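Local coordinates for protein uricase (Arthrobacter globiformis, PDB 6OE8) that catalyses, as a homotetramer, the oxidation of urate by molecular oxygen to 5-hydroxyisourate and hydrogen peroxide, the first step from urate to allantoin, at residues V160-G165 / H316-N321; E175-L180 / L233-F238; T208-R213 / M269-K274; Q248-M253 / I303-Q308. The protein carries 2 engineered substitutions. All blocks are in the same frame, centred on the assembly; numbering follows the deposited sequence.

Contacts 2, 3 and 4 cluster in the T-fold, along strands 167-181 and 206-216, helices 223-240 and 246-260, and strands 264-278 and 300-309. Contact 3 joins two strands of the sheet; its centre lies about 8 Å from that of contact 2 and about 10 Å from that of contact 4, each of which sets a helix against the sheet. Leu177 O to Val210 N, 2.8 Å, probably bonds contact 2 to contact 3. Contact 3 carries Asn273, inferred by similarity to bind urate, and in contact 4 Ile303 lies beside the urate-binding Gln247. Contact 1, centred about 22 Å from contact 3, packs the C-terminal region on the same sheet; Val160 CG2 meets Arg213 NH1 at 3.5 Å.

Contact 1: residues V160-G165 / H316-N321; sequences VLEISG and HPIWSN
Glu162 and Ile318 lie side by side, pointing in opposite senses, where the C-terminal region, in a loop after strand 300-309, lies against strand 155-164 of the T-fold sheet. The face they share is the one turned from the helices: Leu161 and Ile163, on the other face, pack on helix 109-123. Followed outward, Glu162 CB sits 3.8 Å from Ile318 CD1, and CG runs alongside Ile318 CG1. Beyond CG the chain is extended (chi2 -172°), which carries the carboxylate along the isoleucine to its backbone; CD still touches CG1, and Glu162 OE1 ends 3.4 Å from Ile318 CA. The aliphatic half of Glu162 therefore packs as a hydrocarbon, and Val160 CG1 continues that surface 4.2 Å from Ile318 CD1.

No direct hydrogen bond crosses the contact; water does the joining at OE2. One water donates to Glu162 OE2 and to Ile318 O, each at 2.8 Å. A second water is 2.7 Å from Glu162 OE2 and lies near Pro317 O as well. The principal partner of the buried carboxylate is Arg73, whose NH2 forms a salt bridge to OE2 and probably stabilises its negative charge. The loop itself is pinned by Ile318 N, which donates nearly straight, and in the ring plane, to His316 ND1 at 3.1 Å. At the far end of the second water bridge, Asn321 ND2 donates to that water across 2.7 Å.

Contact 2: residues E175-L180 / L233-F238; sequences EGLTVL and LLLKAF
Val179 and Phe238 make the dense end of a helix-on-sheet contact of the T-fold, helix 223-240 lying along strand 167-181 with segment axes 10.1 Å apart and only 20° from parallel. With CG anti to the backbone N (chi1 179°), Phe238 reaches toward the strand and presents one face to it. Val179 CG2 stands over the middle of the Phe238 ring, 3.6 Å from its centroid and 12° off the normal, a clear CH-pi contact. Thr249 of helix 246-260 packs beside the ring, near CD1. A serine at Phe238 would probably leave Val179 CG2 without its aromatic floor and open a gap between strand and helix.

The other end is thinner. Leu235, partly exposed, reaches the strand through one methyl and also packs on Ile142 of the third subunit, while Lys236 on the solvent side pairs with Glu240. That methyl, Leu235 CD2, bridges two strand residues, lying 3.7 Å from Val179 CG1 and 3.8 Å from Leu177 CD2.

Contact 3: residues T208-R213 / M269-K274; sequences TDVSAR and MSLPNK
Thr208 holds OG1 anti to its own nitrogen (chi1 -171°), which turns the hydroxyl onto Pro272 O at 2.5 Å, a hydrogen bond too short to be taken at face value. Next to it, Lys274 folds back at chi3 and chi4 (75° and 71°); its chain runs roughly perpendicular to that of Asp209, and NZ reaches the syn side of OD2 at 3.1 Å, somewhat out of the carboxylate plane, forming a salt bridge.

The two strands, 206-216 and 264-278, are antiparallel neighbours in the T-fold sheet. Toward the other end Ser270 N donates to Ser211 O at 3.0 Å, and in the adjacent non-hydrogen-bonded pair Ala212 CB meets Met269 CG at 3.7 Å. Between these ends a water takes over, donating to Asp209 O (2.8 Å) and Ser270 O (3.1 Å). Pro272 has no N-H to offer; its CD rests 3.3 Å from Asp209 O, and Asp209 N is buried without a partner.

Asp209 OD1 is bonded to Thr178 OG1 on the next strand, so the carboxylate ties three strands together. The water and the Asp209-Lys274 salt bridge flank Asn273, which by similarity binds urate; polar groups thus seem to take over where the proline offers no N-H.

Contact 4: residues Q248-M253 / I303-Q308; sequences QTMYEM and IEATIQ
Glu304, whose backbone carbon C lies 3.9 Å from Met250 CE, has a side-chain oxygen, OE1, gripped by two amides of the second subunit, Gln71 NE2 and Gln43 NE2; OE2 is hydrogen-bonded to Ser270 OG. These bonds lie on the side of strand 300-309 turned from the helix, and no hydrogen bond crosses to helix 246-260. On the helix side the contact is made almost entirely by apolar side chains, with segment axes 8.6 Å apart and inclined by 31°.

Met250 does most of the work. Its chain leaves extended, CG pointing opposite to the amide nitrogen (chi1 174°), then bends at chi3 (53°), which lays the terminal methyl between two strand residues. Met250 CE is 3.6 Å from Ile303 CG2 and also touches Ala305 CB, while SD passes 3.6 Å from Ala305 N. Met269 and Leu271 of the neighbouring strand also pack on this side chain. With an alanine here, sulfur and methyl would be gone, and a gap would probably open between Ile303 CG2 and Ala305 CB. One residue on, Tyr251 brings CD1 across the end of Ile307, 3.4 Å from Ile307 CD1.

Ile303 also touches Gln247, a urate-binding residue on the same helix. The arrangement is that of the T-fold: helices pack on one face of an antiparallel sheet, which here runs on into a strand of the second subunit.

Contact 1: residues V160-G165 / H316-N321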
loop_
_atom_site.group_PDB
_atom_site.type_symbol
_atom_site.label_atom_id
_atom_site.label_comp_id
_atom_site.label_asym_id
_atom_site.label_seq_id
_atom_site.Cartn_x
_atom_site.Cartn_y
_atom_site.Cartn_z
ATOM N N VAL A 160 -6.045 -14.195 -17.384
ATOM C CA VAL A 160 -5.199 -15.308 -16.972
ATOM C C VAL A 160 -5.366 -16.428 -17.990
ATOM O O VAL A 160 -6.486 -16.903 -18.213
ATOM C CB VAL A 160 -5.541 -15.805 -15.557
ATOM C CG1 VAL A 160 -4.695 -17.010 -15.205
ATOM C CG2 VAL A 160 -5.360 -14.668 -14.523
ATOM N N LEU A 161 -4.261 -16.886 -18.561
ATOM C CA LEU A 161 -4.253 -17.966 -19.533
ATOM C C LEU A 161 -3.458 -19.121 -18.952
ATOM O O LEU A 161 -2.343 -18.920 -18.458
ATOM C CB LEU A 161 -3.616 -17.511 -20.848
ATOM C CG LEU A 161 -3.076 -18.635 -21.743
ATOM C CD1 LEU A 161 -4.224 -19.438 -22.307
ATOM C CD2 LEU A 161 -2.194 -18.090 -22.855
ATOM N N GLU A 162 -4.039 -20.318 -18.971
ATOM C CA GLU A 162 -3.325 -21.509 -18.545
ATOM C C GLU A 162 -3.329 -22.509 -19.689
ATOM O O GLU A 162 -4.380 -22.781 -20.282
ATOM C CB GLU A 162 -3.923 -22.114 -17.274
ATOM C CG GLU A 162 -3.108 -21.719 -16.039
ATOM C CD GLU A 162 -3.536 -22.444 -14.782
ATOM O OE1 GLU A 162 -4.094 -23.551 -14.911
ATOM O OE2 GLU A 162 -3.279 -21.921 -13.671
ATOM N N ILE A 163 -2.149 -23.007 -20.038
ATOM C CA ILE A 163 -2.013 -24.024 -21.076
ATOM C C ILE A 163 -1.628 -25.323 -20.397
ATOM O O ILE A 163 -0.730 -25.340 -19.542
ATOM C CB ILE A 163 -0.989 -23.644 -22.159
ATOM C CG1 ILE A 163 -1.449 -22.396 -22.909
ATOM C CG2 ILE A 163 -0.779 -24.814 -23.131
ATOM C CD1 ILE A 163 -0.449 -21.902 -23.924
ATOM N N SER A 164 -2.371 -26.382 -20.718
ATOM C CA SER A 164 -2.136 -27.728 -20.207
ATOM C C SER A 164 -2.164 -28.648 -21.425
ATOM O O SER A 164 -3.241 -28.994 -21.920
ATOM C CB SER A 164 -3.183 -28.117 -19.168
ATOM O OG SER A 164 -2.954 -29.429 -18.691
ATOM N N GLY A 165 -0.986 -28.985 -21.931
ATOM C CA GLY A 165 -0.892 -29.712 -23.187
ATOM C C GLY A 165 -1.551 -28.915 -24.293
ATOM O O GLY A 165 -1.176 -27.769 -24.577
ATOM N N HIS A 316 -12.639 -26.501 -12.878
ATOM C CA HIS A 316 -11.550 -26.323 -13.829
ATOM C C HIS A 316 -10.247 -26.056 -13.075
ATOM O O HIS A 316 -10.233 -25.279 -12.109
ATOM C CB HIS A 316 -11.821 -25.202 -14.828
ATOM C CG HIS A 316 -10.913 -25.244 -16.018
ATOM N ND1 HIS A 316 -9.580 -24.903 -15.949
ATOM C CD2 HIS A 316 -11.134 -25.656 -17.291
ATOM C CE1 HIS A 316 -9.026 -25.064 -17.139
ATOM N NE2 HIS A 316 -9.948 -25.521 -17.969
ATOM N N PRO A 317 -9.144 -26.683 -13.484
ATOM C CA PRO A 317 -7.873 -26.497 -12.764
ATOM C C PRO A 317 -7.364 -25.061 -12.695
ATOM O O PRO A 317 -6.605 -24.750 -11.771
ATOM C CB PRO A 317 -6.900 -27.384 -13.559
ATOM C CG PRO A 317 -7.767 -28.428 -14.176
ATOM C CD PRO A 317 -9.048 -27.728 -14.517
ATOM N N ILE A 318 -7.773 -24.171 -13.602
ATOM C CA ILE A 318 -7.206 -22.822 -13.616
ATOM C C ILE A 318 -7.534 -22.081 -12.325
ATOM O O ILE A 318 -6.673 -21.380 -11.755
ATOM C CB ILE A 318 -7.705 -22.073 -14.877
ATOM C CG1 ILE A 318 -6.920 -20.771 -15.124
ATOM C CG2 ILE A 318 -9.223 -21.858 -14.842
ATOM C CD1 ILE A 318 -7.162 -20.184 -16.508
ATOM N N TRP A 319 -8.693 -22.381 -11.737
ATOM C CA TRP A 319 -9.098 -21.698 -10.519
ATOM C C TRP A 319 -8.210 -22.055 -9.344
ATOM O O TRP A 319 -8.169 -21.293 -8.362
ATOM C CB TRP A 319 -10.552 -22.016 -10.167
ATOM C CG TRP A 319 -11.548 -21.588 -11.204
ATOM C CD1 TRP A 319 -12.322 -22.391 -11.989
ATOM C CD2 TRP A 319 -11.816 -20.242 -11.616
ATOM N NE1 TRP A 319 -13.100 -21.621 -12.831
ATOM C CE2 TRP A 319 -12.800 -20.299 -12.624
ATOM C CE3 TRP A 319 -11.332 -18.991 -11.213
ATOM C CZ2 TRP A 319 -13.311 -19.155 -13.233
ATOM C CZ3 TRP A 319 -11.840 -17.855 -11.816
ATOM C CH2 TRP A 319 -12.817 -17.945 -12.821
ATOM N N SER A 320 -7.486 -23.176 -9.426
ATOM C CA SER A 320 -6.658 -23.555 -8.291
ATOM C C SER A 320 -5.537 -22.555 -8.058
ATOM O O SER A 320 -5.065 -22.422 -6.926
ATOM C CB SER A 320 -6.083 -24.951 -8.486
ATOM O OG SER A 320 -7.131 -25.911 -8.519
ATOM N N ASN A 321 -5.070 -21.867 -9.099
ATOM C CA ASN A 321 -3.968 -20.928 -8.906
ATOM C C ASN A 321 -4.326 -19.510 -9.330
ATOM O O ASN A 321 -3.435 -18.664 -9.488
ATOM C CB ASN A 321 -2.694 -21.431 -9.581
ATOM C CG ASN A 321 -2.233 -22.767 -9.000
ATOM O OD1 ASN A 321 -1.828 -22.837 -7.831
ATOM N ND2 ASN A 321 -2.341 -23.831 -9.786
HETATM O O HOH W 1 -4.456 -19.811 -12.346
HETATM O O HOH W 2 -4.142 -23.643 -11.835
#

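Contact 2: residues E175-L180 / L233-F238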
loop_
_atom_site.group_PDB
_atom_site.type_symbol
_atom_site.label_atom_id
_atom_site.label_comp_id
_atom_site.label_asym_id
_atom_site.label_seq_id
_atom_site.Cartn_x
_atom_site.Cartn_y
_atom_site.Cartn_z
ATOM N N GLU A 175 -11.437 -5.872 -11.682
ATOM C CA GLU A 175 -11.198 -5.708 -10.256
ATOM C C GLU A 175 -11.083 -4.225 -9.938
ATOM O O GLU A 175 -10.821 -3.401 -10.818
ATOM C CB GLU A 175 -9.933 -6.463 -9.821
ATOM C CG GLU A 175 -8.647 -5.887 -10.410
ATOM C CD GLU A 175 -7.415 -6.738 -10.117
ATOM O OE1 GLU A 175 -7.567 -7.825 -9.523
ATOM O OE2 GLU A 175 -6.296 -6.325 -10.487
ATOM N N GLY A 176 -11.305 -3.885 -8.669
ATOM C CA GLY A 176 -11.143 -2.508 -8.245
ATOM C C GLY A 176 -12.256 -1.575 -8.664
ATOM O O GLY A 176 -12.075 -0.355 -8.621
ATOM N N LEU A 177 -13.407 -2.105 -9.077
ATOM C CA LEU A 177 -14.548 -1.287 -9.473
ATOM C C LEU A 177 -15.476 -1.141 -8.277
ATOM O O LEU A 177 -16.224 -2.060 -7.959
ATOM C CB LEU A 177 -15.280 -1.917 -10.655
ATOM C CG LEU A 177 -16.531 -1.190 -11.156
ATOM C CD1 LEU A 177 -16.187 0.219 -11.613
ATOM C CD2 LEU A 177 -17.163 -1.972 -12.295
ATOM N N THR A 178 -15.483 0.030 -7.659
ATOM C CA THR A 178 -16.235 0.220 -6.424
ATOM C C THR A 178 -17.615 0.777 -6.749
ATOM O O THR A 178 -17.750 1.719 -7.539
ATOM C CB THR A 178 -15.485 1.147 -5.461
ATOM O OG1 THR A 178 -14.209 0.575 -5.142
ATOM C CG2 THR A 178 -16.290 1.342 -4.161
ATOM N N VAL A 179 -18.643 0.163 -6.169
ATOM C CA VAL A 179 -20.018 0.542 -6.443
ATOM C C VAL A 179 -20.775 0.662 -5.127
ATOM O O VAL A 179 -20.402 0.082 -4.103
ATOM C CB VAL A 179 -20.718 -0.468 -7.381
ATOM C CG1 VAL A 179 -20.141 -0.370 -8.793
ATOM C CG2 VAL A 179 -20.553 -1.861 -6.845
ATOM N N LEU A 180 -21.872 1.415 -5.180
ATOM C CA LEU A 180 -22.624 1.751 -3.978
ATOM C C LEU A 180 -24.060 2.068 -4.344
ATOM O O LEU A 180 -24.311 2.822 -5.290
ATOM C CB LEU A 180 -21.996 2.947 -3.259
ATOM C CG LEU A 180 -22.556 3.318 -1.876
ATOM C CD1 LEU A 180 -21.454 3.903 -0.987
ATOM C CD2 LEU A 180 -23.689 4.329 -2.036
ATOM N N LEU A 233 -23.183 -5.500 -17.852
ATOM C CA LEU A 233 -24.172 -6.389 -17.249
ATOM C C LEU A 233 -24.030 -6.412 -15.734
ATOM O O LEU A 233 -25.032 -6.407 -15.002
ATOM C CB LEU A 233 -24.025 -7.802 -17.823
ATOM C CG LEU A 233 -24.428 -7.984 -19.288
ATOM C CD1 LEU A 233 -24.024 -9.365 -19.793
ATOM C CD2 LEU A 233 -25.921 -7.760 -19.447
ATOM N N LEU A 234 -22.792 -6.455 -15.247
ATOM C CA LEU A 234 -22.560 -6.486 -13.807
ATOM C C LEU A 234 -23.027 -5.186 -13.154
ATOM O O LEU A 234 -23.722 -5.208 -12.131
ATOM C CB LEU A 234 -21.076 -6.723 -13.528
ATOM C CG LEU A 234 -20.470 -8.067 -13.948
ATOM C CD1 LEU A 234 -18.950 -8.085 -13.706
ATOM C CD2 LEU A 234 -21.156 -9.250 -13.268
ATOM N N LEU A 235 -22.669 -4.038 -13.743
ATOM C CA LEU A 235 -23.146 -2.758 -13.210
ATOM C C LEU A 235 -24.668 -2.674 -13.216
ATOM O O LEU A 235 -25.277 -2.233 -12.227
ATOM C CB LEU A 235 -22.538 -1.601 -13.999
ATOM C CG LEU A 235 -21.037 -1.353 -13.821
ATOM C CD1 LEU A 235 -20.540 -0.302 -14.799
ATOM C CD2 LEU A 235 -20.768 -0.897 -12.395
ATOM N N LYS A 236 -25.305 -3.123 -14.306
ATOM C CA LYS A 236 -26.758 -3.042 -14.407
ATOM C C LYS A 236 -27.425 -3.900 -13.345
ATOM O O LYS A 236 -28.343 -3.450 -12.652
ATOM C CB LYS A 236 -27.205 -3.478 -15.807
ATOM C CG LYS A 236 -28.709 -3.398 -16.064
ATOM C CD LYS A 236 -29.039 -3.775 -17.511
ATOM C CE LYS A 236 -30.549 -3.819 -17.755
ATOM N NZ LYS A 236 -31.161 -2.456 -17.636
ATOM N N ALA A 237 -26.980 -5.152 -13.209
ATOM C CA ALA A 237 -27.595 -6.050 -12.238
ATOM C C ALA A 237 -27.342 -5.590 -10.807
ATOM O O ALA A 237 -28.203 -5.769 -9.939
ATOM C CB ALA A 237 -27.081 -7.475 -12.432
ATOM N N PHE A 238 -26.172 -5.010 -10.531
ATOM C CA PHE A 238 -25.946 -4.461 -9.198
ATOM C C PHE A 238 -26.924 -3.334 -8.909
ATOM O O PHE A 238 -27.567 -3.311 -7.852
ATOM C CB PHE A 238 -24.513 -3.947 -9.048
ATOM C CG PHE A 238 -24.249 -3.339 -7.696
ATOM C CD1 PHE A 238 -24.014 -4.147 -6.587
ATOM C CD2 PHE A 238 -24.309 -1.969 -7.518
ATOM C CE1 PHE A 238 -23.798 -3.588 -5.331
ATOM C CE2 PHE A 238 -24.103 -1.409 -6.269
ATOM C CZ PHE A 238 -23.847 -2.228 -5.171
#

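Contact 3: residues T208-R213 / M269-K274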
loop_
_atom_site.group_PDB
_atom_site.type_symbol
_atom_site.label_atom_id
_atom_site.label_comp_id
_atom_site.label_asym_id
_atom_site.label_seq_id
_atom_site.Cartn_x
_atom_site.Cartn_y
_atom_site.Cartn_z
ATOM N N THR A 208 -19.640 -2.186 -2.406
ATOM C CA THR A 208 -18.720 -3.294 -2.613
ATOM C C THR A 208 -17.672 -2.894 -3.638
ATOM O O THR A 208 -17.783 -1.864 -4.310
ATOM C CB THR A 208 -19.455 -4.576 -3.060
ATOM O OG1 THR A 208 -18.540 -5.678 -3.041
ATOM C CG2 THR A 208 -19.986 -4.453 -4.468
ATOM N N ASP A 209 -16.616 -3.706 -3.705
ATOM C CA ASP A 209 -15.611 -3.649 -4.761
ATOM C C ASP A 209 -15.868 -4.860 -5.651
ATOM O O ASP A 209 -15.676 -5.996 -5.218
ATOM C CB ASP A 209 -14.199 -3.713 -4.180
ATOM C CG ASP A 209 -13.861 -2.528 -3.296
ATOM O OD1 ASP A 209 -14.383 -1.416 -3.530
ATOM O OD2 ASP A 209 -13.084 -2.735 -2.336
ATOM N N VAL A 210 -16.290 -4.631 -6.890
ATOM C CA VAL A 210 -16.573 -5.731 -7.804
ATOM C C VAL A 210 -15.243 -6.352 -8.213
ATOM O O VAL A 210 -14.439 -5.733 -8.919
ATOM C CB VAL A 210 -17.363 -5.261 -9.028
ATOM C CG1 VAL A 210 -17.591 -6.433 -9.983
ATOM C CG2 VAL A 210 -18.692 -4.644 -8.617
ATOM N N SER A 211 -14.997 -7.567 -7.743
ATOM C CA SER A 211 -13.965 -8.435 -8.283
ATOM C C SER A 211 -14.661 -9.623 -8.927
ATOM O O SER A 211 -15.362 -10.376 -8.237
ATOM C CB SER A 211 -13.014 -8.905 -7.188
ATOM O OG SER A 211 -12.069 -9.813 -7.724
ATOM N N ALA A 212 -14.484 -9.779 -10.243
ATOM C CA ALA A 212 -15.212 -10.783 -11.008
ATOM C C ALA A 212 -14.277 -11.384 -12.043
ATOM O O ALA A 212 -13.485 -10.664 -12.655
ATOM C CB ALA A 212 -16.436 -10.179 -11.705
ATOM N N ARG A 213 -14.354 -12.704 -12.215
ATOM C CA ARG A 213 -13.526 -13.420 -13.180
ATOM C C ARG A 213 -14.387 -14.480 -13.846
ATOM O O ARG A 213 -15.071 -15.233 -13.156
ATOM C CB ARG A 213 -12.317 -14.081 -12.506
ATOM C CG ARG A 213 -11.231 -13.123 -11.997
ATOM C CD ARG A 213 -10.067 -13.918 -11.388
ATOM N NE ARG A 213 -9.067 -13.093 -10.704
ATOM C CZ ARG A 213 -7.940 -12.627 -11.235
ATOM N NH1 ARG A 213 -7.613 -12.898 -12.486
ATOM N NH2 ARG A 213 -7.122 -11.891 -10.490
ATOM N N MET A 269 -17.267 -14.425 -8.381
ATOM C CA MET A 269 -17.222 -13.092 -7.818
ATOM C C MET A 269 -16.817 -13.147 -6.356
ATOM O O MET A 269 -17.186 -14.076 -5.626
ATOM C CB MET A 269 -18.570 -12.390 -7.987
ATOM C CG MET A 269 -18.749 -11.813 -9.377
ATOM S SD MET A 269 -20.415 -11.207 -9.639
ATOM C CE MET A 269 -21.193 -12.758 -10.024
ATOM N N SER A 270 -16.047 -12.140 -5.947
ATOM C CA SER A 270 -15.669 -11.943 -4.554
ATOM C C SER A 270 -16.020 -10.508 -4.207
ATOM O O SER A 270 -15.342 -9.582 -4.658
ATOM C CB SER A 270 -14.182 -12.211 -4.340
ATOM O OG SER A 270 -13.824 -11.943 -2.996
ATOM N N LEU A 271 -17.060 -10.321 -3.404
ATOM C CA LEU A 271 -17.604 -8.991 -3.144
ATOM C C LEU A 271 -17.495 -8.674 -1.664
ATOM O O LEU A 271 -18.166 -9.326 -0.838
ATOM C CB LEU A 271 -19.064 -8.925 -3.592
ATOM C CG LEU A 271 -19.313 -9.155 -5.091
ATOM C CD1 LEU A 271 -20.804 -9.097 -5.393
ATOM C CD2 LEU A 271 -18.532 -8.172 -5.955
ATOM N N PRO A 272 -16.652 -7.724 -1.274
ATOM C CA PRO A 272 -16.684 -7.250 0.110
ATOM C C PRO A 272 -17.936 -6.431 0.368
ATOM O O PRO A 272 -18.421 -5.708 -0.502
ATOM C CB PRO A 272 -15.424 -6.390 0.218
ATOM C CG PRO A 272 -15.162 -5.938 -1.188
ATOM C CD PRO A 272 -15.587 -7.079 -2.062
ATOM N N ASN A 273 -18.491 -6.602 1.555
ATOM C CA ASN A 273 -19.572 -5.760 2.044
ATOM C C ASN A 273 -18.874 -4.690 2.876
ATOM O O ASN A 273 -18.424 -4.959 3.999
ATOM C CB ASN A 273 -20.596 -6.560 2.840
ATOM C CG ASN A 273 -21.901 -5.796 3.057
ATOM O OD1 ASN A 273 -22.035 -4.641 2.658
ATOM N ND2 ASN A 273 -22.876 -6.451 3.678
ATOM N N LYS A 274 -18.695 -3.517 2.249
ATOM C CA LYS A 274 -17.957 -2.352 2.755
ATOM C C LYS A 274 -18.912 -1.545 3.627
ATOM O O LYS A 274 -19.683 -0.720 3.125
ATOM C CB LYS A 274 -17.439 -1.508 1.591
ATOM C CG LYS A 274 -16.482 -2.234 0.636
ATOM C CD LYS A 274 -16.192 -1.422 -0.642
ATOM C CE LYS A 274 -15.239 -0.246 -0.423
ATOM N NZ LYS A 274 -13.853 -0.701 -0.165
HETATM O O HOH W 3 -13.319 -7.308 -4.448
#

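Contact 4: residues Q248-M253 / I303-Q308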
loop_
_atom_site.group_PDB
_atom_site.type_symbol
_atom_site.label_atom_id
_atom_site.label_comp_id
_atom_site.label_asym_id
_atom_site.label_seq_id
_atom_site.Cartn_x
_atom_site.Cartn_y
_atom_site.Cartn_z
ATOM N N GLN A 248 -27.781 -12.449 -3.060
ATOM C CA GLN A 248 -28.786 -12.394 -4.116
ATOM C C GLN A 248 -28.351 -11.450 -5.231
ATOM O O GLN A 248 -28.493 -11.767 -6.417
ATOM C CB GLN A 248 -30.129 -11.937 -3.548
ATOM C CG GLN A 248 -31.251 -11.980 -4.580
ATOM C CD GLN A 248 -32.512 -11.321 -4.087
ATOM O OE1 GLN A 248 -32.524 -10.709 -3.019
ATOM N NE2 GLN A 248 -33.586 -11.442 -4.858
ATOM N N THR A 249 -27.859 -10.262 -4.863
ATOM C CA THR A 249 -27.302 -9.334 -5.846
ATOM C C THR A 249 -26.222 -10.000 -6.695
ATOM O O THR A 249 -26.200 -9.868 -7.927
ATOM C CB THR A 249 -26.722 -8.110 -5.128
ATOM O OG1 THR A 249 -27.758 -7.410 -4.421
ATOM C CG2 THR A 249 -26.040 -7.191 -6.110
ATOM N N MET A 250 -25.298 -10.704 -6.039
ATOM C CA MET A 250 -24.206 -11.349 -6.755
ATOM C C MET A 250 -24.727 -12.421 -7.697
ATOM O O MET A 250 -24.252 -12.554 -8.836
ATOM C CB MET A 250 -23.229 -11.946 -5.748
ATOM C CG MET A 250 -22.128 -12.776 -6.369
ATOM S SD MET A 250 -20.825 -13.098 -5.175
ATOM C CE MET A 250 -21.791 -13.774 -3.831
ATOM N N TYR A 251 -25.714 -13.189 -7.235
ATOM C CA TYR A 251 -26.327 -14.196 -8.089
ATOM C C TYR A 251 -26.941 -13.563 -9.328
ATOM O O TYR A 251 -26.766 -14.064 -10.441
ATOM C CB TYR A 251 -27.385 -14.966 -7.303
ATOM C CG TYR A 251 -27.961 -16.142 -8.058
ATOM C CD1 TYR A 251 -27.260 -17.342 -8.142
ATOM C CD2 TYR A 251 -29.193 -16.057 -8.689
ATOM C CE1 TYR A 251 -27.776 -18.438 -8.835
ATOM C CE2 TYR A 251 -29.716 -17.150 -9.386
ATOM C CZ TYR A 251 -28.999 -18.330 -9.453
ATOM O OH TYR A 251 -29.516 -19.413 -10.137
ATOM N N GLU A 252 -27.674 -12.460 -9.157
ATOM C CA GLU A 252 -28.277 -11.834 -10.333
ATOM C C GLU A 252 -27.223 -11.259 -11.279
ATOM O O GLU A 252 -27.397 -11.298 -12.506
ATOM C CB GLU A 252 -29.275 -10.759 -9.902
ATOM C CG GLU A 252 -30.466 -11.324 -9.142
ATOM C CD GLU A 252 -31.324 -12.238 -10.012
ATOM O OE1 GLU A 252 -31.452 -11.988 -11.229
ATOM O OE2 GLU A 252 -31.853 -13.228 -9.480
ATOM N N MET A 253 -26.102 -10.783 -10.740
ATOM C CA MET A 253 -25.020 -10.286 -11.590
ATOM C C MET A 253 -24.448 -11.411 -12.454
ATOM O O MET A 253 -24.329 -11.297 -13.693
ATOM C CB MET A 253 -23.943 -9.682 -10.682
ATOM C CG MET A 253 -24.355 -8.372 -10.016
ATOM S SD MET A 253 -23.248 -7.816 -8.676
ATOM C CE MET A 253 -21.781 -7.398 -9.613
ATOM N N ILE A 303 -18.424 -11.898 0.599
ATOM C CA ILE A 303 -19.402 -12.804 0.002
ATOM C C ILE A 303 -18.853 -13.291 -1.338
ATOM O O ILE A 303 -18.577 -12.480 -2.234
ATOM C CB ILE A 303 -20.760 -12.104 -0.158
ATOM C CG1 ILE A 303 -21.047 -11.155 1.029
ATOM C CG2 ILE A 303 -21.852 -13.108 -0.272
ATOM C CD1 ILE A 303 -20.889 -11.778 2.435
ATOM N N GLU A 304 -18.670 -14.612 -1.483
ATOM C CA GLU A 304 -18.027 -15.151 -2.675
ATOM C C GLU A 304 -18.875 -16.249 -3.305
ATOM O O GLU A 304 -19.398 -17.120 -2.599
ATOM C CB GLU A 304 -16.614 -15.633 -2.317
ATOM C CG GLU A 304 -15.799 -14.512 -1.608
ATOM C CD GLU A 304 -14.326 -14.844 -1.369
ATOM O OE1 GLU A 304 -14.051 -15.745 -0.545
ATOM O OE2 GLU A 304 -13.448 -14.172 -1.969
ATOM N N ALA A 305 -19.029 -16.198 -4.630
ATOM C CA ALA A 305 -19.855 -17.219 -5.273
ATOM C C ALA A 305 -19.448 -17.475 -6.711
ATOM O O ALA A 305 -18.855 -16.624 -7.382
ATOM C CB ALA A 305 -21.348 -16.862 -5.250
ATOM N N THR A 306 -19.810 -18.674 -7.172
ATOM C CA THR A 306 -19.651 -19.118 -8.550
ATOM C C THR A 306 -21.026 -19.310 -9.183
ATOM O O THR A 306 -21.882 -19.991 -8.612
ATOM C CB THR A 306 -18.890 -20.441 -8.614
ATOM O OG1 THR A 306 -17.638 -20.332 -7.925
ATOM C CG2 THR A 306 -18.642 -20.816 -10.066
ATOM N N ILE A 307 -21.250 -18.679 -10.331
ATOM C CA ILE A 307 -22.476 -18.829 -11.107
ATOM C C ILE A 307 -22.092 -19.536 -12.404
ATOM O O ILE A 307 -21.281 -19.013 -13.179
ATOM C CB ILE A 307 -23.128 -17.474 -11.400
ATOM C CG1 ILE A 307 -23.223 -16.621 -10.118
ATOM C CG2 ILE A 307 -24.487 -17.696 -12.042
ATOM C CD1 ILE A 307 -23.960 -17.285 -9.003
ATOM N N GLN A 308 -22.663 -20.723 -12.645
ATOM C CA GLN A 308 -22.267 -21.537 -13.787
ATOM C C GLN A 308 -23.455 -21.921 -14.657
ATOM O O GLN A 308 -24.592 -22.028 -14.190
ATOM C CB GLN A 308 -21.609 -22.869 -13.364
ATOM C CG GLN A 308 -20.577 -22.782 -12.272
ATOM C CD GLN A 308 -20.056 -24.152 -11.878
ATOM O OE1 GLN A 308 -20.827 -25.048 -11.529
ATOM N NE2 GLN A 308 -18.738 -24.324 -11.937
#